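Local structure of sigma-C capsid protein (Avian reovirus, 2VRS) at residues Asp97-Thr102 with Val129-Asp134. The protein forms the trimeric fibre that attaches avian reovirus to host cells, and also induces apoptosis. Sequence-based numbering, arbitrary orientation.
Sequences DTIDMT and VLLTFD
Met101 and Phe133 meet where the methionine CG comes up to the edge of the phenyl ring, close to its plane, with CG 4.0 Å from Phe133 CE1. The two side chains cross at about a right angle. A flexible thioether suits this spot: CG lies beside the backbone N (chi1 -56°), which brings this methylene to the ring, while the bends at chi2 and chi3 set the course of the sulfur and methyl beyond it. Two residues earlier on each strand, the branched aliphatic groups of Ile99 and Leu131 touch more loosely, Ile99 CG2 lying 4.3 Å from Leu131 CD2. Such side chains suit a buried position among other apolar groups, and Leu131 also packs on Ala89 of strand 81-92. Within each strand the neighbours close up as well, with Leu131 CD2 3.9 Å from Phe133 CZ and Ile99 CG2 4.0 Å from Met101 SD, which makes the four buried residues one apolar cluster.

The strands holding them, 98-108 and 128-134, are not paired directly. Both pair antiparallel with strand 81-92, which runs between them, and the 9.9 Å from Met101 CA to Phe133 CA fits this spacing. The contact thus reaches over an intervening strand in the buried interior of the β-barrel formed by the C-terminal domain of the fibre protein.

Trp87 of that middle strand shares a backbone hydrogen bond with Met101, and its ring meets that of Phe133 edge-to-face. Phe186 and Met116 add further apolar contacts to Phe133, so a large aromatic is well matched to its buried place. Thr132, between Leu131 and Phe133, is partly exposed and suits a hydroxyl: its OG1 hydrogen-bonds with Thr187 OG1. At the start of 97-102, Asp97 OD1 accepts Thr98 N (2.9 Å) from above the carboxylate plane, while Asp97 OD2 takes Thr123 N, tying both carboxylate oxygens to backbone amides.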
# COMPACT_ATOMS: atom_id res chain seq x y z
N ASP C 97 28.52 -27.90 -2.68
CA ASP C 97 27.52 -28.84 -2.21
C ASP C 97 26.10 -28.26 -2.42
O ASP C 97 25.94 -27.08 -2.73
CB ASP C 97 27.83 -29.09 -0.73
CG ASP C 97 27.27 -30.38 -0.22
OD1 ASP C 97 26.61 -31.14 -0.97
OD2 ASP C 97 27.53 -30.63 0.98
N THR C 98 25.09 -29.10 -2.28
CA THR C 98 23.69 -28.65 -2.31
C THR C 98 23.03 -29.04 -0.96
O THR C 98 23.55 -29.89 -0.22
CB THR C 98 22.90 -29.29 -3.45
OG1 THR C 98 22.94 -30.71 -3.32
CG2 THR C 98 23.48 -28.93 -4.83
N ILE C 99 21.91 -28.40 -0.64
CA ILE C 99 21.23 -28.71 0.60
C ILE C 99 19.76 -28.54 0.37
O ILE C 99 19.32 -27.58 -0.26
CB ILE C 99 21.75 -27.86 1.81
CG1 ILE C 99 21.14 -28.37 3.16
CG2 ILE C 99 21.50 -26.36 1.58
CD1 ILE C 99 21.90 -27.89 4.38
N ASP C 100 19.01 -29.54 0.83
CA ASP C 100 17.57 -29.58 0.69
C ASP C 100 16.90 -28.80 1.79
O ASP C 100 17.00 -29.14 2.98
CB ASP C 100 17.09 -31.03 0.72
CG ASP C 100 17.31 -31.74 -0.61
OD1 ASP C 100 17.53 -31.08 -1.67
OD2 ASP C 100 17.27 -32.99 -0.59
N MET C 101 16.21 -27.74 1.39
CA MET C 101 15.49 -26.88 2.33
C MET C 101 14.00 -27.16 2.34
O MET C 101 13.35 -27.24 1.29
CB MET C 101 15.67 -25.39 1.96
CG MET C 101 17.13 -24.93 1.86
SD MET C 101 18.14 -25.23 3.34
CE MET C 101 17.41 -23.98 4.44
N THR C 102 13.44 -27.30 3.54
CA THR C 102 12.00 -27.28 3.69
C THR C 102 11.55 -25.82 3.85
O THR C 102 12.01 -25.10 4.75
CB THR C 102 11.61 -28.11 4.92
OG1 THR C 102 12.02 -29.46 4.66
CG2 THR C 102 10.12 -28.04 5.22
N VAL C 129 30.28 -18.32 2.32
CA VAL C 129 29.71 -19.19 1.31
C VAL C 129 28.53 -18.48 0.64
O VAL C 129 27.88 -17.62 1.27
CB VAL C 129 29.24 -20.53 1.93
CG1 VAL C 129 28.12 -20.31 2.97
CG2 VAL C 129 28.81 -21.53 0.87
N LEU C 130 28.29 -18.82 -0.63
CA LEU C 130 27.14 -18.35 -1.37
C LEU C 130 26.17 -19.51 -1.56
O LEU C 130 26.57 -20.65 -1.81
CB LEU C 130 27.58 -17.78 -2.73
CG LEU C 130 27.99 -16.31 -2.75
CD1 LEU C 130 29.14 -15.90 -1.81
CD2 LEU C 130 28.30 -15.89 -4.21
N LEU C 131 24.89 -19.22 -1.44
CA LEU C 131 23.82 -20.25 -1.56
C LEU C 131 22.75 -19.70 -2.46
O LEU C 131 22.17 -18.66 -2.19
CB LEU C 131 23.24 -20.56 -0.19
CG LEU C 131 22.50 -21.88 -0.03
CD1 LEU C 131 23.46 -23.06 -0.40
CD2 LEU C 131 21.96 -22.09 1.43
N THR C 132 22.50 -20.43 -3.54
CA THR C 132 21.63 -19.98 -4.61
C THR C 132 20.25 -20.66 -4.55
O THR C 132 20.13 -21.87 -4.32
CB THR C 132 22.36 -20.13 -5.99
OG1 THR C 132 23.44 -19.19 -6.02
CG2 THR C 132 21.37 -19.84 -7.15
N PHE C 133 19.19 -19.86 -4.77
CA PHE C 133 17.78 -20.29 -4.70
C PHE C 133 17.14 -19.92 -6.05
O PHE C 133 16.67 -18.82 -6.25
CB PHE C 133 17.06 -19.57 -3.55
CG PHE C 133 17.50 -20.04 -2.21
CD1 PHE C 133 16.84 -21.11 -1.61
CD2 PHE C 133 18.61 -19.45 -1.59
CE1 PHE C 133 17.26 -21.58 -0.35
CE2 PHE C 133 19.08 -19.94 -0.31
CZ PHE C 133 18.40 -20.99 0.30
N ASP C 134 17.14 -20.88 -6.95
CA ASP C 134 16.56 -20.73 -8.30
C ASP C 134 15.22 -21.42 -8.29
O ASP C 134 15.14 -22.56 -7.83
CB ASP C 134 17.53 -21.49 -9.23
CG ASP C 134 17.12 -21.47 -10.69
OD1 ASP C 134 15.95 -21.24 -11.04
OD2 ASP C 134 18.04 -21.74 -11.50